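Local atomic coordinates of TetR family transcriptional regulator (Mycobacterium smegmatis, PDB entry 5XS9), a protein that probably binds operator DNA as a dimer and represses genes of biotin metabolism. Residues A[89-94]-A[150-155]; A[19-24]-A[93-98]; A[81-86]-A[172-177]. All coordinates share one frame; numbering follows the deposited sequence.

Interaction 1: residues A[89-94]-A[150-155]; sequences HTDGAE and RLQWDA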
loop_
_atom_site.group_PDB
_atom_site.type_symbol
_atom_site.label_atom_id
_atom_site.label_comp_id
_atom_site.label_asym_id
_atom_site.label_seq_id
_atom_site.Cartn_x
_atom_site.Cartn_y
_atom_site.Cartn_z
ATOM N N HIS A 89 -5.062 -13.768 -5.978
ATOM C CA HIS A 89 -3.963 -13.864 -6.896
ATOM C C HIS A 89 -2.681 -13.397 -6.278
ATOM O O HIS A 89 -2.701 -12.450 -5.512
ATOM C CB HIS A 89 -4.265 -13.033 -8.121
ATOM C CG HIS A 89 -5.535 -13.448 -8.780
ATOM N ND1 HIS A 89 -5.601 -14.511 -9.655
ATOM C CD2 HIS A 89 -6.815 -13.034 -8.586
ATOM C CE1 HIS A 89 -6.857 -14.703 -10.023
ATOM N NE2 HIS A 89 -7.614 -13.839 -9.365
ATOM N N THR A 90 -1.576 -14.091 -6.590
ATOM C CA THR A 90 -0.244 -13.666 -6.219
ATOM C C THR A 90 0.034 -12.178 -6.638
ATOM O O THR A 90 -0.191 -11.749 -7.774
ATOM C CB THR A 90 0.810 -14.529 -6.914
ATOM O OG1 THR A 90 0.488 -15.914 -6.728
ATOM C CG2 THR A 90 2.296 -14.254 -6.347
ATOM N N ASP A 91 0.465 -11.400 -5.667
ATOM C CA ASP A 91 0.829 -9.974 -5.837
ATOM C C ASP A 91 -0.391 -9.131 -6.291
ATOM O O ASP A 91 -0.266 -8.037 -6.809
ATOM C CB ASP A 91 1.982 -9.823 -6.729
ATOM C CG ASP A 91 3.261 -10.450 -6.160
ATOM O OD1 ASP A 91 3.562 -10.387 -4.945
ATOM O OD2 ASP A 91 3.997 -10.920 -6.990
ATOM N N GLY A 92 -1.579 -9.636 -6.008
ATOM C CA GLY A 92 -2.811 -8.991 -6.512
ATOM C C GLY A 92 -3.054 -7.599 -5.948
ATOM O O GLY A 92 -3.412 -6.691 -6.693
ATOM N N ALA A 93 -2.816 -7.424 -4.640
ATOM C CA ALA A 93 -2.992 -6.145 -4.082
ATOM C C ALA A 93 -1.993 -5.146 -4.680
ATOM O O ALA A 93 -2.360 -4.033 -4.950
ATOM C CB ALA A 93 -2.924 -6.186 -2.549
ATOM N N GLU A 94 -0.749 -5.549 -4.873
ATOM C CA GLU A 94 0.272 -4.664 -5.468
ATOM C C GLU A 94 -0.079 -4.298 -6.910
ATOM O O GLU A 94 0.115 -3.170 -7.347
ATOM C CB GLU A 94 1.645 -5.353 -5.477
ATOM C CG GLU A 94 2.758 -4.471 -5.967
ATOM C CD GLU A 94 4.099 -5.235 -6.111
ATOM O OE1 GLU A 94 4.265 -6.274 -5.446
ATOM O OE2 GLU A 94 4.959 -4.808 -6.914
ATOM N N ARG A 150 3.420 -10.411 3.655
ATOM C CA ARG A 150 3.729 -11.280 4.782
ATOM C C ARG A 150 3.375 -12.750 4.549
ATOM O O ARG A 150 4.172 -13.604 4.847
ATOM C CB ARG A 150 3.121 -10.751 6.054
ATOM C CG ARG A 150 3.791 -9.440 6.459
ATOM C CD ARG A 150 3.398 -8.972 7.854
ATOM N NE ARG A 150 2.221 -8.182 7.848
ATOM C CZ ARG A 150 0.990 -8.622 8.176
ATOM N NH1 ARG A 150 0.775 -9.885 8.605
ATOM N NH2 ARG A 150 -0.065 -7.785 8.057
ATOM N N LEU A 151 2.227 -13.026 3.958
ATOM C CA LEU A 151 1.799 -14.414 3.688
ATOM C C LEU A 151 2.728 -15.034 2.657
ATOM O O LEU A 151 3.103 -16.193 2.799
ATOM C CB LEU A 151 0.343 -14.484 3.170
ATOM C CG LEU A 151 -0.836 -14.192 4.098
ATOM C CD1 LEU A 151 -2.158 -13.992 3.299
ATOM C CD2 LEU A 151 -0.912 -15.352 5.115
ATOM N N GLN A 152 3.129 -14.266 1.642
ATOM C CA GLN A 152 3.947 -14.802 0.529
ATOM C C GLN A 152 5.338 -15.129 1.011
ATOM O O GLN A 152 5.911 -16.138 0.607
ATOM C CB GLN A 152 4.019 -13.878 -0.706
ATOM C CG GLN A 152 2.695 -13.942 -1.450
ATOM C CD GLN A 152 2.526 -12.890 -2.516
ATOM O OE1 GLN A 152 3.451 -12.105 -2.841
ATOM N NE2 GLN A 152 1.327 -12.861 -3.076
ATOM N N TRP A 153 5.863 -14.288 1.880
ATOM C CA TRP A 153 7.175 -14.518 2.400
ATOM C C TRP A 153 7.129 -15.724 3.346
ATOM O O TRP A 153 7.928 -16.645 3.207
ATOM C CB TRP A 153 7.745 -13.264 3.086
ATOM C CG TRP A 153 8.086 -12.154 2.093
ATOM C CD1 TRP A 153 8.426 -12.296 0.755
ATOM C CD2 TRP A 153 8.139 -10.730 2.366
ATOM N NE1 TRP A 153 8.655 -11.058 0.190
ATOM C CE2 TRP A 153 8.501 -10.079 1.145
ATOM C CE3 TRP A 153 7.904 -9.946 3.510
ATOM C CZ2 TRP A 153 8.631 -8.659 1.041
ATOM C CZ3 TRP A 153 8.032 -8.528 3.408
ATOM C CH2 TRP A 153 8.392 -7.901 2.182
ATOM N N ASP A 154 6.172 -15.719 4.260
ATOM C CA ASP A 154 5.989 -16.791 5.191
ATOM C C ASP A 154 5.809 -18.184 4.521
ATOM O O ASP A 154 6.362 -19.151 5.009
ATOM C CB ASP A 154 4.822 -16.474 6.103
ATOM C CG ASP A 154 4.864 -17.249 7.339
ATOM O OD1 ASP A 154 5.901 -17.173 8.028
ATOM O OD2 ASP A 154 3.877 -17.944 7.610
ATOM N N ALA A 155 5.104 -18.261 3.388
ATOM C CA ALA A 155 4.978 -19.514 2.598
ATOM C C ALA A 155 6.319 -20.059 2.087
ATOM O O ALA A 155 6.463 -21.278 1.986
ATOM C CB ALA A 155 3.990 -19.364 1.424
#
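Q152 reaches out from the last turns of helix 129-155 and lays its amide end against T90 and D91, in the type II beta turn that leads into helix 92-101. This is a surface contact of the all-helical C-terminal half of a TetR-type regulator, and it buries just 113 Å² in all. The methyl CG2 of T90 packs 4.1 Å from CD of Q152, while OD1 of D91 comes to 3.6 Å from the same carbon. The carboxylate of D91 and the amide of Q152 are steeply turned against each other, their planes 70° apart. Q152 spans the gap because its chain is extended beyond CG (chi2 168°), which bridges backbones whose CA atoms, at T90 and Q152, are 8.0 Å apart.

Behind this first shell the turn is held from several directions. D91 sits at the N-cap position with positive phi (62°), yet its carboxylate is not spent on capping: OD2 accepts a hydrogen bond from the backbone N of I21. T90 OG1 bonds to the backbone O of D17, and H89 ND1 to the D17 carboxylate, which fastens the turn to helix 5-19. One turn before Q152, Q148 receives the N-H of A93 on its OE1. The turn itself is closed by G92 N donating to H89 O at 3.1 Å.

Interaction 2: residues A[19-24]-A[93-98]; sequences HGIADL and AELVSA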
loop_
_atom_site.group_PDB
_atom_site.type_symbol
_atom_site.label_atom_id
_atom_site.label_comp_id
_atom_site.label_asym_id
_atom_site.label_seq_id
_atom_site.Cartn_x
_atom_site.Cartn_y
_atom_site.Cartn_z
ATOM N N HIS A 19 4.060 -17.118 -10.978
ATOM C CA HIS A 19 5.417 -16.604 -10.903
ATOM C C HIS A 19 5.594 -15.259 -10.292
ATOM O O HIS A 19 6.723 -14.865 -10.108
ATOM C CB HIS A 19 6.027 -16.575 -12.321
ATOM C CG HIS A 19 6.109 -17.924 -12.949
ATOM N ND1 HIS A 19 6.881 -18.935 -12.420
ATOM C CD2 HIS A 19 5.480 -18.449 -14.026
ATOM C CE1 HIS A 19 6.736 -20.021 -13.153
ATOM N NE2 HIS A 19 5.879 -19.756 -14.122
ATOM N N GLY A 20 4.514 -14.520 -10.024
ATOM C CA GLY A 20 4.634 -13.236 -9.412
ATOM C C GLY A 20 4.655 -12.089 -10.392
ATOM O O GLY A 20 4.913 -12.240 -11.578
ATOM N N ILE A 21 4.405 -10.919 -9.853
ATOM C CA ILE A 21 4.248 -9.726 -10.684
ATOM C C ILE A 21 5.506 -9.371 -11.469
ATOM O O ILE A 21 5.406 -8.921 -12.627
ATOM C CB ILE A 21 3.757 -8.539 -9.853
ATOM C CG1 ILE A 21 3.243 -7.417 -10.758
ATOM C CG2 ILE A 21 4.832 -8.096 -8.822
ATOM C CD1 ILE A 21 2.634 -6.251 -10.002
ATOM N N ALA A 22 6.685 -9.625 -10.901
ATOM C CA ALA A 22 7.925 -9.275 -11.621
ATOM C C ALA A 22 8.103 -10.065 -12.962
ATOM O O ALA A 22 8.604 -9.532 -13.934
ATOM C CB ALA A 22 9.146 -9.428 -10.690
ATOM N N ASP A 23 7.616 -11.296 -13.008
ATOM C CA ASP A 23 7.687 -12.145 -14.186
ATOM C C ASP A 23 6.588 -11.896 -15.193
ATOM O O ASP A 23 6.625 -12.483 -16.243
ATOM C CB ASP A 23 7.598 -13.618 -13.760
ATOM C CG ASP A 23 8.932 -14.173 -13.273
ATOM O OD1 ASP A 23 9.057 -15.411 -13.204
ATOM O OD2 ASP A 23 9.845 -13.367 -12.992
ATOM N N LEU A 24 5.580 -11.081 -14.872
ATOM C CA LEU A 24 4.549 -10.740 -15.847
ATOM C C LEU A 24 5.034 -9.609 -16.727
ATOM O O LEU A 24 4.876 -8.447 -16.383
ATOM C CB LEU A 24 3.261 -10.321 -15.197
ATOM C CG LEU A 24 2.128 -9.921 -16.119
ATOM C CD1 LEU A 24 1.790 -11.037 -17.103
ATOM C CD2 LEU A 24 0.940 -9.604 -15.241
ATOM N N ALA A 93 -2.816 -7.424 -4.640
ATOM C CA ALA A 93 -2.992 -6.145 -4.082
ATOM C C ALA A 93 -1.993 -5.146 -4.680
ATOM O O ALA A 93 -2.360 -4.033 -4.950
ATOM C CB ALA A 93 -2.924 -6.186 -2.549
ATOM N N GLU A 94 -0.749 -5.549 -4.873
ATOM C CA GLU A 94 0.272 -4.664 -5.468
ATOM C C GLU A 94 -0.079 -4.298 -6.910
ATOM O O GLU A 94 0.115 -3.170 -7.347
ATOM C CB GLU A 94 1.645 -5.353 -5.477
ATOM C CG GLU A 94 2.758 -4.471 -5.967
ATOM C CD GLU A 94 4.099 -5.235 -6.111
ATOM O OE1 GLU A 94 4.265 -6.274 -5.446
ATOM O OE2 GLU A 94 4.959 -4.808 -6.914
ATOM N N LEU A 95 -0.564 -5.270 -7.640
ATOM C CA LEU A 95 -0.877 -5.075 -9.058
ATOM C C LEU A 95 -2.074 -4.123 -9.153
ATOM O O LEU A 95 -2.038 -3.177 -9.944
ATOM C CB LEU A 95 -1.179 -6.430 -9.717
ATOM C CG LEU A 95 -1.271 -6.456 -11.264
ATOM C CD1 LEU A 95 -0.925 -7.791 -11.829
ATOM C CD2 LEU A 95 -2.691 -6.091 -11.624
ATOM N N VAL A 96 -3.111 -4.326 -8.336
ATOM C CA VAL A 96 -4.293 -3.394 -8.331
ATOM C C VAL A 96 -3.926 -2.007 -7.845
ATOM O O VAL A 96 -4.374 -1.015 -8.453
ATOM C CB VAL A 96 -5.496 -3.949 -7.621
ATOM C CG1 VAL A 96 -6.589 -2.934 -7.530
ATOM C CG2 VAL A 96 -5.947 -5.217 -8.385
ATOM N N SER A 97 -3.047 -1.919 -6.828
ATOM C CA SER A 97 -2.495 -0.591 -6.409
ATOM C C SER A 97 -1.859 0.167 -7.516
ATOM O O SER A 97 -2.125 1.360 -7.647
ATOM C CB SER A 97 -1.515 -0.640 -5.252
ATOM O OG SER A 97 -2.172 -1.300 -4.190
ATOM N N ALA A 98 -0.930 -0.477 -8.225
ATOM C CA ALA A 98 -0.221 0.207 -9.291
ATOM C C ALA A 98 -1.163 0.538 -10.456
ATOM O O ALA A 98 -1.039 1.617 -11.087
ATOM C CB ALA A 98 1.029 -0.560 -9.748
#
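I21 meets L95 and E94 with two different branches of its side chain. The longer branch has CG1 anti to the backbone N (chi1 -165°) and continues straight on (chi2 175°), which carries CD1 onto the helix surface at L95, 3.8 Å from its CA and 3.8 Å from its CB. The short branch, CG2, is left between the backbone N and the carbonyl carbon, and its methyl lies over one face of the carboxylate of E94, 3.8 Å from OE2 of that residue. E94 gets there on an extended chain (chi1 -175°) that stands out from the helix toward the loop. L24 adds a looser touch, its CD2 4.3 Å from CD1 of L95.

The loop of I21 follows helix 5-19, the first helix of the N-terminal DNA-binding region, and G20 makes the exit from it with a positive phi. L95 also packs on L16 of that helix and on L51, V54 and A55 of helix 47-58. Within helix 92-101, S97 turns its hydroxyl back onto the carbonyl of A93, OG to O 2.8 Å; S97 N also donates to that O, from the opposite face of the carbonyl plane.

Across the two segments the joint is apolar branches against one another, with one methyl against a carboxylate. Van der Waals packing and shape, with no directional bond between the two segments, therefore join the loop after helix 5-19 to helix 92-101.

Interaction 3: residues A[81-86]-A[172-177]; sequences ALRDAL and RQFRFG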
loop_
_atom_site.group_PDB
_atom_site.type_symbol
_atom_site.label_atom_id
_atom_site.label_comp_id
_atom_site.label_asym_id
_atom_site.label_seq_id
_atom_site.Cartn_x
_atom_site.Cartn_y
_atom_site.Cartn_z
ATOM N N ALA A 81 -15.222 -7.782 -0.288
ATOM C CA ALA A 81 -15.168 -8.464 -1.608
ATOM C C ALA A 81 -13.925 -8.041 -2.323
ATOM O O ALA A 81 -13.280 -8.845 -3.012
ATOM C CB ALA A 81 -16.389 -8.152 -2.459
ATOM N N LEU A 82 -13.533 -6.773 -2.147
ATOM C CA LEU A 82 -12.337 -6.301 -2.783
ATOM C C LEU A 82 -11.068 -6.986 -2.216
ATOM O O LEU A 82 -10.217 -7.455 -2.963
ATOM C CB LEU A 82 -12.262 -4.758 -2.688
ATOM C CG LEU A 82 -10.933 -4.179 -3.095
ATOM C CD1 LEU A 82 -10.576 -4.371 -4.559
ATOM C CD2 LEU A 82 -10.914 -2.701 -2.772
ATOM N N ARG A 83 -10.934 -7.023 -0.887
ATOM C CA ARG A 83 -9.782 -7.689 -0.312
ATOM C C ARG A 83 -9.687 -9.180 -0.748
ATOM O O ARG A 83 -8.622 -9.702 -1.075
ATOM C CB ARG A 83 -9.870 -7.601 1.194
ATOM C CG ARG A 83 -8.856 -8.515 1.898
ATOM C CD ARG A 83 -8.763 -8.106 3.308
ATOM N NE ARG A 83 -8.062 -9.097 4.095
ATOM C CZ ARG A 83 -8.622 -10.064 4.799
ATOM N NH1 ARG A 83 -9.922 -10.211 4.847
ATOM N NH2 ARG A 83 -7.856 -10.901 5.483
ATOM N N ASP A 84 -10.821 -9.862 -0.725
ATOM C CA ASP A 84 -10.851 -11.284 -1.114
ATOM C C ASP A 84 -10.382 -11.465 -2.570
ATOM O O ASP A 84 -9.536 -12.346 -2.873
ATOM C CB ASP A 84 -12.236 -11.913 -0.840
ATOM C CG ASP A 84 -12.457 -12.263 0.694
ATOM O OD1 ASP A 84 -11.525 -12.351 1.603
ATOM O OD2 ASP A 84 -13.640 -12.474 0.984
ATOM N N ALA A 85 -10.804 -10.581 -3.460
ATOM C CA ALA A 85 -10.309 -10.662 -4.834
ATOM C C ALA A 85 -8.817 -10.418 -4.938
ATOM O O ALA A 85 -8.108 -11.135 -5.665
ATOM C CB ALA A 85 -11.091 -9.769 -5.756
ATOM N N LEU A 86 -8.275 -9.478 -4.162
ATOM C CA LEU A 86 -6.875 -9.229 -4.225
ATOM C C LEU A 86 -6.071 -10.422 -3.686
ATOM O O LEU A 86 -5.007 -10.777 -4.213
ATOM C CB LEU A 86 -6.471 -7.968 -3.429
ATOM C CG LEU A 86 -7.181 -6.667 -3.813
ATOM C CD1 LEU A 86 -6.957 -5.568 -2.765
ATOM C CD2 LEU A 86 -6.783 -6.240 -5.227
ATOM N N ARG A 172 -10.313 -10.336 11.165
ATOM C CA ARG A 172 -10.779 -9.540 12.281
ATOM C C ARG A 172 -10.038 -8.168 12.292
ATOM O O ARG A 172 -10.630 -7.148 12.588
ATOM C CB ARG A 172 -10.516 -10.246 13.576
ATOM C CG ARG A 172 -10.789 -9.404 14.807
ATOM C CD ARG A 172 -10.835 -10.266 16.050
ATOM N NE ARG A 172 -10.986 -9.464 17.261
ATOM C CZ ARG A 172 -11.887 -9.674 18.231
ATOM N NH1 ARG A 172 -12.773 -10.685 18.181
ATOM N NH2 ARG A 172 -11.903 -8.862 19.286
ATOM N N GLN A 173 -8.754 -8.193 11.959
ATOM C CA GLN A 173 -7.956 -6.937 11.937
ATOM C C GLN A 173 -8.506 -6.011 10.818
ATOM O O GLN A 173 -8.629 -4.808 10.980
ATOM C CB GLN A 173 -6.508 -7.286 11.585
ATOM C CG GLN A 173 -5.813 -8.181 12.597
ATOM C CD GLN A 173 -5.664 -7.430 13.863
ATOM O OE1 GLN A 173 -5.143 -6.322 13.851
ATOM N NE2 GLN A 173 -6.109 -8.002 14.947
ATOM N N PHE A 174 -8.820 -6.626 9.671
ATOM C CA PHE A 174 -9.342 -5.891 8.540
ATOM C C PHE A 174 -10.636 -5.180 8.889
ATOM O O PHE A 174 -10.781 -3.968 8.628
ATOM C CB PHE A 174 -9.488 -6.840 7.322
ATOM C CG PHE A 174 -9.936 -6.150 6.066
ATOM C CD1 PHE A 174 -9.129 -5.146 5.474
ATOM C CD2 PHE A 174 -11.202 -6.428 5.498
ATOM C CE1 PHE A 174 -9.538 -4.507 4.303
ATOM C CE2 PHE A 174 -11.617 -5.803 4.310
ATOM C CZ PHE A 174 -10.806 -4.825 3.715
ATOM N N ARG A 175 -11.529 -5.898 9.546
ATOM C CA ARG A 175 -12.818 -5.429 10.003
ATOM C C ARG A 175 -12.698 -4.302 11.000
ATOM O O ARG A 175 -13.473 -3.353 11.001
ATOM C CB ARG A 175 -13.659 -6.612 10.618
ATOM C CG ARG A 175 -14.953 -6.122 11.271
ATOM C CD ARG A 175 -15.970 -7.221 11.618
ATOM N NE ARG A 175 -15.550 -7.807 12.891
ATOM C CZ ARG A 175 -14.912 -8.948 13.017
ATOM N NH1 ARG A 175 -14.677 -9.689 11.938
ATOM N NH2 ARG A 175 -14.529 -9.369 14.237
ATOM N N PHE A 176 -11.703 -4.368 11.835
ATOM C CA PHE A 176 -11.542 -3.358 12.882
ATOM C C PHE A 176 -11.193 -1.995 12.202
ATOM O O PHE A 176 -11.801 -1.004 12.537
ATOM C CB PHE A 176 -10.391 -3.711 13.852
ATOM C CG PHE A 176 -10.203 -2.702 14.921
ATOM C CD1 PHE A 176 -10.906 -2.800 16.107
ATOM C CD2 PHE A 176 -9.371 -1.580 14.708
ATOM C CE1 PHE A 176 -10.800 -1.816 17.067
ATOM C CE2 PHE A 176 -9.255 -0.632 15.688
ATOM C CZ PHE A 176 -9.978 -0.723 16.843
ATOM N N GLY A 177 -10.324 -2.007 11.209
ATOM C CA GLY A 177 -9.930 -0.761 10.488
ATOM C C GLY A 177 -11.078 -0.234 9.663
ATOM O O GLY A 177 -11.307 0.952 9.597
#
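Two regular helical segments face each other here, 81-86 from helix 71-87 and 172-177 from helix 170-186, and their nearest CA atoms, those of R83 and F174, are 9.0 Å apart. A gap of that width is filled by one long side chain from each helix. R83 is stretched out all the way from CG to NE, and F174 has CG anti to its own backbone N (chi1 -176°), which swings the ring out toward helix 71-87. The two then run past each other in opposite directions: CB of R83 lies 3.9 Å from CZ at the far end of the F174 ring, and its guanidinium ends up over the root of F174.

Between those ends, the methylene CD of R83 sits squarely over the ring, 3.5 Å from the F174 centroid and 6° off the normal. This is a CH-pi contact. NE of R83 is 4.0 Å from CG of F174, and the guanidinium plane is inclined 27° to the ring. CD rather than the guanidinium occupies the ring centre; the guanidinium has CB of F174 over one face, toward its rim.

Both residues are buried in the C-terminal helical domain of the TetR fold, beside helix 129-155. From that helix F143 meets the F174 ring at a steep tilt and also packs on R83. The buried charge of R83 is answered by a salt bridge from NH2 to OE2 of E147, with a weak hydrogen bond from NH1 to T171 OG1; the carboxylate would be expected to favour the ionised arginine. Next along the chain, Q173 turns to the dimer partner, its OE1 taking a hydrogen bond from NH2 of R134 of the second subunit.

How the interactions relate
From the N terminus, the chain first passes the loop after helix 5-19, which waits until helix 92-101 to be met in interaction 2. By then helix 71-87 has opened interaction 3, which closes only at helix 170-186, so the loops of interactions 2 and 3 cross. Interaction 1 starts at the front of helix 92-101, closes near the end of helix 129-155, and lies wholly within the span of interaction 3. A93 and E94 belong to the segments of both interactions 1 and 2. L86, packing on A93 and V96, brings segment 81-86 against this helix. Together the contacts join the DNA-binding region, through helix 92-101, to the C-terminal helices that reach the second subunit.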